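Local structure of thiamine pyrophosphokinase (Saccharomyces cerevisiae, 1IG0) at residues E29-N34 / Y56-L61. The protein catalyses the transfer of pyrophosphate from ATP to thiamine, yielding thiamine diphosphate and AMP, and is the only yeast enzyme able to do so. Sequence-based numbering, arbitrary orientation.
Sequences ELIHPN and YKIWKL
Ile31 meets Ile58 through a methyl group. Its CG2 lies 3.9 Å from CG1 of Ile58, with CD1 of Ile58 next nearest. The backbone takes part too, as Ile31 O lies 4.2 Å from CD1 of Leu61.

His32 offers one face of its imidazole to a methyl of Leu61 in a CH-pi interaction. With CG anti to the backbone N (chi1 -174°), the ring is carried out to lie across Leu61. Leu61 CD2 sits 3.6 Å from the ring centroid, only 9° off the ring normal. All five ring atoms are therefore at similar distances from it. The other methyl, CD1, lies near the root of the ring, 4.0 Å from His32 CG. The two side chains cross at about a right angle. ND1 also makes a weak hydrogen bond to the C-terminal residue, Leu319. Replacing His32 with an alanine is likely to leave the Leu61 methyl without its aromatic face and Leu319 O without this weak bond.

Pro33 closes the contact at the level of the helix backbone. Its ring lies against the carbonyl of Leu61, with Pro33 CD 3.5 Å from Leu61 O. The same CD is 4.2 Å from Leu61 CB. No direct hydrogen bond joins the two segments. A water donates to Leu61 O at 2.9 Å and, weakly, to Pro33 O, so it bridges the two carbonyls.

This buried contact joins the loop between strands 23-26 and 38-43 to helix 52-61. Both isoleucines rest on Met221 of strand 216-221. Ile58 also reaches Leu41 of strand 38-43 and Leu187 of strand 184-189, while Pro33 packs on Ser39 and Ser185 of those same two strands. Loop and helix thus lie side by side on the large mixed sheet of the alpha-beta-alpha catalytic domain.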
ATOM      1  N   GLU B  29     -17.427 -15.446   0.771  1.00 31.95           N
ATOM      2  CA  GLU B  29     -16.733 -16.498   0.039  1.00 32.88           C
ATOM      3  C   GLU B  29     -15.243 -16.217  -0.121  1.00 31.68           C
ATOM      4  O   GLU B  29     -14.465 -17.121  -0.430  1.00 30.97           O
ATOM      5  CB  GLU B  29     -17.391 -16.692  -1.328  1.00 35.38           C
ATOM      6  CG  GLU B  29     -18.907 -16.795  -1.245  1.00 39.78           C
ATOM      7  CD  GLU B  29     -19.555 -17.139  -2.569  1.00 41.81           C
ATOM      8  OE1 GLU B  29     -19.232 -16.483  -3.582  1.00 43.38           O
ATOM      9  OE2 GLU B  29     -20.397 -18.062  -2.590  1.00 43.15           O
ATOM     10  N   LEU B  30     -14.846 -14.966   0.090  1.00 29.78           N
ATOM     11  CA  LEU B  30     -13.440 -14.589  -0.016  1.00 28.85           C
ATOM     12  C   LEU B  30     -12.678 -15.187   1.161  1.00 27.78           C
ATOM     13  O   LEU B  30     -11.481 -15.455   1.068  1.00 27.31           O
ATOM     14  CB  LEU B  30     -13.286 -13.063   0.008  1.00 28.88           C
ATOM     15  CG  LEU B  30     -13.847 -12.257  -1.168  1.00 29.07           C
ATOM     16  CD1 LEU B  30     -13.794 -10.774  -0.838  1.00 29.57           C
ATOM     17  CD2 LEU B  30     -13.053 -12.554  -2.430  1.00 29.12           C
ATOM     18  N   ILE B  31     -13.391 -15.395   2.263  1.00 26.53           N
ATOM     19  CA  ILE B  31     -12.804 -15.946   3.479  1.00 26.55           C
ATOM     20  C   ILE B  31     -13.203 -17.400   3.706  1.00 26.89           C
ATOM     21  O   ILE B  31     -12.397 -18.208   4.164  1.00 26.00           O
ATOM     22  CB  ILE B  31     -13.240 -15.127   4.712  1.00 26.30           C
ATOM     23  CG1 ILE B  31     -12.831 -13.664   4.531  1.00 25.81           C
ATOM     24  CG2 ILE B  31     -12.612 -15.703   5.976  1.00 26.95           C
ATOM     25  CD1 ILE B  31     -13.395 -12.733   5.589  1.00 26.04           C
ATOM     26  N   HIS B  32     -14.452 -17.724   3.389  1.00 26.67           N
ATOM     27  CA  HIS B  32     -14.963 -19.079   3.565  1.00 28.12           C
ATOM     28  C   HIS B  32     -15.093 -19.772   2.208  1.00 28.26           C
ATOM     29  O   HIS B  32     -16.091 -19.608   1.506  1.00 28.67           O
ATOM     30  CB  HIS B  32     -16.319 -19.023   4.285  1.00 28.36           C
ATOM     31  CG  HIS B  32     -16.880 -20.362   4.655  1.00 29.57           C
ATOM     32  ND1 HIS B  32     -17.786 -20.526   5.681  1.00 29.82           N
ATOM     33  CD2 HIS B  32     -16.686 -21.595   4.126  1.00 30.07           C
ATOM     34  CE1 HIS B  32     -18.124 -21.800   5.771  1.00 29.99           C
ATOM     35  NE2 HIS B  32     -17.470 -22.469   4.838  1.00 30.15           N
ATOM     36  N   PRO B  33     -14.072 -20.557   1.824  1.00 28.94           N
ATOM     37  CA  PRO B  33     -14.033 -21.291   0.555  1.00 30.13           C
ATOM     38  C   PRO B  33     -15.271 -22.160   0.336  1.00 31.82           C
ATOM     39  O   PRO B  33     -15.875 -22.647   1.292  1.00 31.34           O
ATOM     40  CB  PRO B  33     -12.767 -22.133   0.686  1.00 29.81           C
ATOM     41  CG  PRO B  33     -11.892 -21.294   1.561  1.00 29.66           C
ATOM     42  CD  PRO B  33     -12.860 -20.828   2.616  1.00 28.83           C
ATOM     43  N   ASN B  34     -15.642 -22.355  -0.924  1.00 33.84           N
ATOM     44  CA  ASN B  34     -16.799 -23.178  -1.250  1.00 36.50           C
ATOM     45  C   ASN B  34     -16.403 -24.647  -1.151  1.00 37.55           C
ATOM     46  O   ASN B  34     -15.246 -25.004  -1.378  1.00 36.72           O
ATOM     47  CB  ASN B  34     -17.304 -22.853  -2.658  1.00 38.87           C
ATOM     48  CG  ASN B  34     -17.740 -21.404  -2.799  1.00 41.16           C
ATOM     49  OD1 ASN B  34     -18.506 -20.892  -1.981  1.00 42.14           O
ATOM     50  ND2 ASN B  34     -17.260 -20.739  -3.844  1.00 42.42           N
ATOM     51  N   TYR B  56      -7.989 -19.072  14.129  1.00 30.52           N
ATOM     52  CA  TYR B  56      -8.372 -20.470  14.293  1.00 30.67           C
ATOM     53  C   TYR B  56      -9.425 -20.871  13.267  1.00 30.26           C
ATOM     54  O   TYR B  56      -9.364 -21.956  12.687  1.00 29.02           O
ATOM     55  CB  TYR B  56      -8.945 -20.697  15.696  1.00 32.41           C
ATOM     56  CG  TYR B  56      -8.024 -20.313  16.834  1.00 34.41           C
ATOM     57  CD1 TYR B  56      -8.545 -19.938  18.074  1.00 35.90           C
ATOM     58  CD2 TYR B  56      -6.638 -20.335  16.684  1.00 34.92           C
ATOM     59  CE1 TYR B  56      -7.710 -19.591  19.134  1.00 36.58           C
ATOM     60  CE2 TYR B  56      -5.793 -19.993  17.740  1.00 35.96           C
ATOM     61  CZ  TYR B  56      -6.336 -19.621  18.960  1.00 36.12           C
ATOM     62  OH  TYR B  56      -5.514 -19.274  20.006  1.00 37.11           O
ATOM     63  N   LYS B  57     -10.394 -19.987  13.056  1.00 29.45           N
ATOM     64  CA  LYS B  57     -11.481 -20.239  12.118  1.00 29.28           C
ATOM     65  C   LYS B  57     -11.021 -20.265  10.666  1.00 27.87           C
ATOM     66  O   LYS B  57     -11.360 -21.182   9.916  1.00 27.45           O
ATOM     67  CB  LYS B  57     -12.574 -19.180  12.290  1.00 31.52           C
ATOM     68  CG  LYS B  57     -13.807 -19.425  11.438  1.00 33.74           C
ATOM     69  CD  LYS B  57     -14.404 -20.792  11.735  1.00 36.52           C
ATOM     70  CE  LYS B  57     -15.661 -21.041  10.923  1.00 37.69           C
ATOM     71  NZ  LYS B  57     -16.237 -22.385  11.204  1.00 39.09           N
ATOM     72  N   ILE B  58     -10.259 -19.254  10.267  1.00 27.24           N
ATOM     73  CA  ILE B  58      -9.757 -19.172   8.903  1.00 26.87           C
ATOM     74  C   ILE B  58      -8.835 -20.350   8.605  1.00 25.74           C
ATOM     75  O   ILE B  58      -8.790 -20.852   7.482  1.00 25.18           O
ATOM     76  CB  ILE B  58      -9.001 -17.846   8.676  1.00 27.61           C
ATOM     77  CG1 ILE B  58     -10.001 -16.686   8.678  1.00 27.52           C
ATOM     78  CG2 ILE B  58      -8.224 -17.900   7.370  1.00 28.98           C
ATOM     79  CD1 ILE B  58      -9.362 -15.323   8.595  1.00 29.95           C
ATOM     80  N   TRP B  59      -8.100 -20.790   9.619  1.00 24.97           N
ATOM     81  CA  TRP B  59      -7.199 -21.922   9.453  1.00 25.07           C
ATOM     82  C   TRP B  59      -8.025 -23.182   9.200  1.00 25.15           C
ATOM     83  O   TRP B  59      -7.721 -23.970   8.304  1.00 25.23           O
ATOM     84  CB  TRP B  59      -6.337 -22.095  10.709  1.00 24.09           C
ATOM     85  CG  TRP B  59      -5.328 -23.205  10.613  1.00 23.30           C
ATOM     86  CD1 TRP B  59      -5.570 -24.546  10.702  1.00 23.65           C
ATOM     87  CD2 TRP B  59      -3.917 -23.064  10.405  1.00 22.70           C
ATOM     88  NE1 TRP B  59      -4.396 -25.250  10.563  1.00 23.61           N
ATOM     89  CE2 TRP B  59      -3.366 -24.366  10.377  1.00 22.89           C
ATOM     90  CE3 TRP B  59      -3.063 -21.965  10.233  1.00 22.51           C
ATOM     91  CZ2 TRP B  59      -1.998 -24.598  10.193  1.00 21.59           C
ATOM     92  CZ3 TRP B  59      -1.700 -22.196  10.050  1.00 22.79           C
ATOM     93  CH2 TRP B  59      -1.184 -23.506  10.027  1.00 21.99           C
ATOM     94  N   LYS B  60      -9.081 -23.358   9.985  1.00 26.15           N
ATOM     95  CA  LYS B  60      -9.951 -24.517   9.847  1.00 27.34           C
ATOM     96  C   LYS B  60     -10.716 -24.492   8.523  1.00 26.82           C
ATOM     97  O   LYS B  60     -11.041 -25.541   7.966  1.00 26.58           O
ATOM     98  CB  LYS B  60     -10.941 -24.569  11.015  1.00 29.85           C
ATOM     99  CG  LYS B  60     -11.775 -25.841  11.074  1.00 33.75           C
ATOM    100  CD  LYS B  60     -12.664 -25.868  12.312  1.00 36.68           C
ATOM    101  CE  LYS B  60     -13.396 -27.198  12.447  1.00 38.55           C
ATOM    102  NZ  LYS B  60     -14.270 -27.476  11.272  1.00 40.15           N
ATOM    103  N   LEU B  61     -10.995 -23.293   8.022  1.00 25.97           N
ATOM    104  CA  LEU B  61     -11.733 -23.136   6.772  1.00 25.33           C
ATOM    105  C   LEU B  61     -10.898 -23.358   5.515  1.00 24.52           C
ATOM    106  O   LEU B  61     -11.440 -23.429   4.411  1.00 23.65           O
ATOM    107  CB  LEU B  61     -12.374 -21.748   6.711  1.00 26.58           C
ATOM    108  CG  LEU B  61     -13.593 -21.514   7.603  1.00 28.04           C
ATOM    109  CD1 LEU B  61     -14.025 -20.059   7.509  1.00 28.99           C
ATOM    110  CD2 LEU B  61     -14.720 -22.439   7.171  1.00 28.79           C
TER
HETATM  111  O   HOH W   1     -14.247 -23.896   4.012  1.00 42.86           O